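Local coordinates for MREC protein (Listeria monocytogenes, PDB 2J5U), which is probably involved in forming and maintaining cell shape, at residues V87-G92 and A121-L126; L125-D130 and A214-L219. All coordinates share one frame; numbering follows the deposited sequence.

Contact 1 of 2, residues V87-G92 and A121-L126; sequences VEIDKG and ATVELL
The backbone N of Val123 donates to Val87 O at 2.9 Å, and the bond is nearly straight, at 167°. The partner bond of this antiparallel hydrogen-bonded pair is longer. Val87 N reaches Val123 O at 3.2 Å, with a more bent angle of 144°. Two residues along, Ile89 and Ala121 form a second hydrogen-bonded pair. Ile89 N gives to Ala121 O at 2.9 Å, and Ala121 N gives back to Ile89 O over a longer distance. Between these pairs Glu88 and Thr122 make the non-hydrogen-bonded pair, with their CA atoms 4.6 Å apart. Their backbone bonds go outward instead, to the next strand on each side.

Val87, Ile89, Ala121 and Val123 put their side chains on one face of the sheet. Ile89 and Val123 cross there at about a right angle. CG1 of Ile89 stands between its backbone N and carbonyl carbon (chi1 58°). This torsion turns CG2 beside the N, where it meets CG1 of Val123 at 4.0 Å. Further along, Val87 CG2 touches Leu125 CD1 at 4.2 Å. Glu88 and Thr122 lie on the other face and are partly exposed. The CG of Glu88 lies anti to the backbone N and rests 3.4 Å from Ala121 O. Its carboxylate passes near the hydroxyl of Thr122 without bonding to it; that hydroxyl has a weak hydrogen bond to Thr115.

The pairing joins neighbouring strands of a closed antiparallel barrel in the MreC barrel core. Strand 68-77 flanks 86-89, with Glu88 making backbone hydrogen bonds to Ile76 and Ser77. Strand 108-116 flanks 121-125, with Thr122 making backbone hydrogen bonds to Thr114 and Thr115.

Contact 2 of 2, residues L125-D130 and A214-L219; sequences LLTSSD and ADMYDL
Met216 sends its side chain to the turn that follows strand 121-125. Its CE lies 3.5 Å from Leu126 CB, and the two side chains cross at about a right angle. The same methyl packs on Leu125 CB at 3.7 Å. Met216 SD is 4.0 Å from Thr127 CG2, and these side chains run past each other in opposite directions. The bend at the end of the methionine (chi3 90°) turns CE from the line of the chain toward the two leucines. Leu219 follows and makes an apolar contact. Its CD1 meets CD2 of Leu125 tip to tip, at 3.7 Å.

The facing segment opens with a type I beta turn from Leu125 to Ser128, closed by Ser128 N to Leu125 O at 2.9 Å. Beyond it, Ser128 OG accepts from Asp130 N in an ST turn. The hydroxyl of Thr127 bonds to Asn84 O.

The contact joins two loops, one between strands 121-125 and 135-139, the other between strands 205-212 and 221-227. Strand 108-116 lies beside both: Leu126 packs on Leu109, while Met216 and Leu219 pack on Ile110.

In the fold
Contact 1 and contact 2 follow one another along the chain and share Leu125 and Leu126. Their centres are about 11 Å apart. Contact 1 is strand pairing within one barrel. Contact 2 takes over where strand 121-125 ends and joins the chain leaving that barrel to the chain coming back from the second barrel. The apolar packing is continuous between them: Val87 CG2 lies 4.0 Å from Leu219 CD1. Glu124 OE2 also packs against Asp130 CB, at 3.6 Å. All four segments belong to the MreC barrel core. The centres of contacts 1 and 2 lie about 15 and 12 Å from the chain centre.

Contact 1 of 2, residues V87-G92 and A121-L126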
loop_
_atom_site.group_PDB
_atom_site.type_symbol
_atom_site.label_atom_id
_atom_site.label_comp_id
_atom_site.label_asym_id
_atom_site.label_seq_id
_atom_site.Cartn_x
_atom_site.Cartn_y
_atom_site.Cartn_z
ATOM N N VAL A 87 78.234 -28.634 -25.118
ATOM C CA VAL A 87 79.009 -27.435 -24.913
ATOM C C VAL A 87 79.219 -27.283 -23.403
ATOM O O VAL A 87 78.453 -27.822 -22.601
ATOM C CB VAL A 87 78.228 -26.236 -25.518
ATOM C CG1 VAL A 87 78.412 -24.998 -24.699
ATOM C CG2 VAL A 87 78.678 -26.008 -26.947
ATOM N N GLU A 88 80.268 -26.575 -23.009
ATOM C CA GLU A 88 80.533 -26.371 -21.591
ATOM C C GLU A 88 80.505 -24.884 -21.226
ATOM O O GLU A 88 81.078 -24.058 -21.935
ATOM C CB GLU A 88 81.879 -26.959 -21.247
ATOM C CG GLU A 88 82.008 -27.315 -19.812
ATOM C CD GLU A 88 82.524 -28.732 -19.630
ATOM O OE1 GLU A 88 82.983 -29.064 -18.502
ATOM O OE2 GLU A 88 82.461 -29.508 -20.619
ATOM N N ILE A 89 79.834 -24.535 -20.132
ATOM C CA ILE A 89 79.755 -23.134 -19.743
ATOM C C ILE A 89 80.491 -22.838 -18.446
ATOM O O ILE A 89 80.725 -23.738 -17.638
ATOM C CB ILE A 89 78.286 -22.662 -19.634
ATOM C CG1 ILE A 89 77.527 -23.517 -18.615
ATOM C CG2 ILE A 89 77.630 -22.716 -21.012
ATOM C CD1 ILE A 89 76.091 -23.101 -18.436
ATOM N N ASP A 90 80.846 -21.567 -18.258
ATOM C CA ASP A 90 81.599 -21.121 -17.089
ATOM C C ASP A 90 80.803 -20.856 -15.813
ATOM O O ASP A 90 81.281 -20.172 -14.899
ATOM C CB ASP A 90 82.430 -19.877 -17.445
ATOM C CG ASP A 90 81.571 -18.678 -17.836
ATOM O OD1 ASP A 90 82.152 -17.631 -18.191
ATOM O OD2 ASP A 90 80.325 -18.772 -17.788
ATOM N N LYS A 91 79.589 -21.383 -15.739
ATOM C CA LYS A 91 78.793 -21.211 -14.534
ATOM C C LYS A 91 78.370 -22.592 -14.076
ATOM O O LYS A 91 78.145 -23.479 -14.899
ATOM C CB LYS A 91 77.574 -20.324 -14.800
ATOM C CG LYS A 91 77.923 -18.857 -15.042
ATOM C CD LYS A 91 78.332 -18.152 -13.755
ATOM C CE LYS A 91 79.602 -17.324 -13.944
ATOM N NZ LYS A 91 79.591 -16.554 -15.213
ATOM N N GLY A 92 78.280 -22.777 -12.765
ATOM C CA GLY A 92 77.895 -24.069 -12.238
ATOM C C GLY A 92 77.072 -24.054 -10.967
ATOM O O GLY A 92 76.373 -23.103 -10.657
ATOM N N ALA A 121 79.495 -26.275 -16.118
ATOM C CA ALA A 121 78.471 -27.264 -16.394
ATOM C C ALA A 121 78.381 -27.609 -17.870
ATOM O O ALA A 121 78.821 -26.852 -18.735
ATOM C CB ALA A 121 77.138 -26.768 -15.903
ATOM N N THR A 122 77.787 -28.763 -18.144
ATOM C CA THR A 122 77.618 -29.266 -19.495
ATOM C C THR A 122 76.190 -29.010 -19.935
ATOM O O THR A 122 75.262 -29.182 -19.151
ATOM C CB THR A 122 77.873 -30.798 -19.532
ATOM O OG1 THR A 122 79.209 -31.071 -19.099
ATOM C CG2 THR A 122 77.686 -31.354 -20.922
ATOM N N VAL A 123 76.001 -28.584 -21.178
ATOM C CA VAL A 123 74.656 -28.382 -21.666
ATOM C C VAL A 123 74.499 -29.118 -22.994
ATOM O O VAL A 123 75.355 -29.045 -23.890
ATOM C CB VAL A 123 74.268 -26.847 -21.785
ATOM C CG1 VAL A 123 75.357 -25.987 -21.251
ATOM C CG2 VAL A 123 73.931 -26.471 -23.201
ATOM N N GLU A 124 73.403 -29.865 -23.087
ATOM C CA GLU A 124 73.092 -30.637 -24.269
ATOM C C GLU A 124 72.311 -29.760 -25.223
ATOM O O GLU A 124 71.272 -29.215 -24.859
ATOM C CB GLU A 124 72.277 -31.861 -23.873
ATOM C CG GLU A 124 71.825 -32.687 -25.039
ATOM C CD GLU A 124 71.852 -34.163 -24.732
ATOM O OE1 GLU A 124 72.957 -34.677 -24.415
ATOM O OE2 GLU A 124 70.775 -34.808 -24.810
ATOM N N LEU A 125 72.816 -29.638 -26.445
ATOM C CA LEU A 125 72.204 -28.808 -27.475
ATOM C C LEU A 125 71.017 -29.438 -28.191
ATOM O O LEU A 125 70.899 -30.657 -28.268
ATOM C CB LEU A 125 73.257 -28.439 -28.517
ATOM C CG LEU A 125 74.523 -27.768 -27.986
ATOM C CD1 LEU A 125 75.484 -27.572 -29.133
ATOM C CD2 LEU A 125 74.184 -26.446 -27.325
ATOM N N LEU A 126 70.137 -28.601 -28.725
ATOM C CA LEU A 126 68.982 -29.107 -29.444
ATOM C C LEU A 126 69.463 -29.984 -30.589
ATOM O O LEU A 126 68.844 -31.009 -30.890
ATOM C CB LEU A 126 68.132 -27.953 -29.988
ATOM C CG LEU A 126 67.408 -27.132 -28.918
ATOM C CD1 LEU A 126 66.621 -25.977 -29.535
ATOM C CD2 LEU A 126 66.471 -28.062 -28.174
#

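Contact 2 of 2, residues L125-D130 and A214-L219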
loop_
_atom_site.group_PDB
_atom_site.type_symbol
_atom_site.label_atom_id
_atom_site.label_comp_id
_atom_site.label_asym_id
_atom_site.label_seq_id
_atom_site.Cartn_x
_atom_site.Cartn_y
_atom_site.Cartn_z
ATOM N N LEU A 125 72.816 -29.638 -26.445
ATOM C CA LEU A 125 72.204 -28.808 -27.475
ATOM C C LEU A 125 71.017 -29.438 -28.191
ATOM O O LEU A 125 70.899 -30.657 -28.268
ATOM C CB LEU A 125 73.257 -28.439 -28.517
ATOM C CG LEU A 125 74.523 -27.768 -27.986
ATOM C CD1 LEU A 125 75.484 -27.572 -29.133
ATOM C CD2 LEU A 125 74.184 -26.446 -27.325
ATOM N N LEU A 126 70.137 -28.601 -28.725
ATOM C CA LEU A 126 68.982 -29.107 -29.444
ATOM C C LEU A 126 69.463 -29.984 -30.589
ATOM O O LEU A 126 68.844 -31.009 -30.890
ATOM C CB LEU A 126 68.132 -27.953 -29.988
ATOM C CG LEU A 126 67.408 -27.132 -28.918
ATOM C CD1 LEU A 126 66.621 -25.977 -29.535
ATOM C CD2 LEU A 126 66.471 -28.062 -28.174
ATOM N N THR A 127 70.580 -29.595 -31.205
ATOM C CA THR A 127 71.143 -30.348 -32.333
ATOM C C THR A 127 71.771 -31.690 -31.941
ATOM O O THR A 127 72.298 -32.402 -32.788
ATOM C CB THR A 127 72.227 -29.529 -33.089
ATOM O OG1 THR A 127 73.255 -29.131 -32.175
ATOM C CG2 THR A 127 71.624 -28.300 -33.733
ATOM N N SER A 128 71.712 -32.035 -30.661
ATOM C CA SER A 128 72.289 -33.287 -30.187
ATOM C C SER A 128 71.807 -34.533 -30.921
ATOM O O SER A 128 70.688 -34.574 -31.440
ATOM C CB SER A 128 72.007 -33.458 -28.702
ATOM O OG SER A 128 72.455 -34.720 -28.251
ATOM N N SER A 129 72.657 -35.553 -30.946
ATOM C CA SER A 129 72.315 -36.810 -31.600
ATOM C C SER A 129 71.678 -37.813 -30.640
ATOM O O SER A 129 71.449 -38.962 -31.011
ATOM C CB SER A 129 73.554 -37.435 -32.244
ATOM O OG SER A 129 74.567 -37.652 -31.281
ATOM N N ASP A 130 71.395 -37.384 -29.413
ATOM C CA ASP A 130 70.773 -38.259 -28.417
ATOM C C ASP A 130 69.288 -38.393 -28.724
ATOM O O ASP A 130 68.545 -37.452 -28.520
ATOM C CB ASP A 130 70.926 -37.666 -27.020
ATOM C CG ASP A 130 70.499 -38.632 -25.928
ATOM O OD1 ASP A 130 69.473 -39.320 -26.105
ATOM O OD2 ASP A 130 71.189 -38.701 -24.889
ATOM N N ALA A 214 67.719 -19.971 -33.102
ATOM C CA ALA A 214 69.066 -19.695 -32.647
ATOM C C ALA A 214 70.055 -20.480 -33.495
ATOM O O ALA A 214 69.789 -21.616 -33.873
ATOM C CB ALA A 214 69.211 -20.082 -31.181
ATOM N N ASP A 215 71.184 -19.859 -33.820
ATOM C CA ASP A 215 72.211 -20.541 -34.595
ATOM C C ASP A 215 73.114 -21.212 -33.576
ATOM O O ASP A 215 73.773 -20.530 -32.788
ATOM C CB ASP A 215 73.038 -19.557 -35.407
ATOM C CG ASP A 215 74.297 -20.198 -35.970
ATOM O OD1 ASP A 215 74.173 -21.139 -36.795
ATOM O OD2 ASP A 215 75.406 -19.772 -35.570
ATOM N N MET A 216 73.168 -22.539 -33.594
ATOM C CA MET A 216 73.974 -23.240 -32.611
ATOM C C MET A 216 75.358 -23.670 -33.083
ATOM O O MET A 216 76.110 -24.290 -32.328
ATOM C CB MET A 216 73.166 -24.428 -32.088
ATOM C CG MET A 216 71.873 -23.975 -31.432
ATOM S SD MET A 216 70.600 -25.210 -31.392
ATOM C CE MET A 216 70.971 -25.920 -29.946
ATOM N N TYR A 217 75.715 -23.322 -34.315
ATOM C CA TYR A 217 77.028 -23.695 -34.834
ATOM C C TYR A 217 78.153 -22.910 -34.192
ATOM O O TYR A 217 79.277 -23.388 -34.105
ATOM C CB TYR A 217 77.099 -23.510 -36.348
ATOM C CG TYR A 217 78.479 -23.796 -36.923
ATOM C CD1 TYR A 217 79.356 -22.751 -37.260
ATOM C CD2 TYR A 217 78.923 -25.114 -37.098
ATOM C CE1 TYR A 217 80.643 -23.013 -37.758
ATOM C CE2 TYR A 217 80.204 -25.390 -37.590
ATOM C CZ TYR A 217 81.059 -24.339 -37.918
ATOM O OH TYR A 217 82.326 -24.623 -38.389
ATOM N N ASP A 218 77.855 -21.704 -33.741
ATOM C CA ASP A 218 78.877 -20.883 -33.119
ATOM C C ASP A 218 78.301 -20.262 -31.856
ATOM O O ASP A 218 77.613 -19.251 -31.907
ATOM C CB ASP A 218 79.321 -19.801 -34.103
ATOM C CG ASP A 218 80.474 -18.959 -33.577
ATOM O OD1 ASP A 218 80.847 -17.996 -34.277
ATOM O OD2 ASP A 218 81.012 -19.246 -32.479
ATOM N N LEU A 219 78.585 -20.861 -30.712
ATOM C CA LEU A 219 78.046 -20.345 -29.465
ATOM C C LEU A 219 79.114 -19.727 -28.602
ATOM O O LEU A 219 80.209 -20.268 -28.484
ATOM C CB LEU A 219 77.383 -21.467 -28.669
ATOM C CG LEU A 219 76.225 -22.222 -29.303
ATOM C CD1 LEU A 219 75.981 -23.488 -28.522
ATOM C CD2 LEU A 219 74.992 -21.354 -29.321
#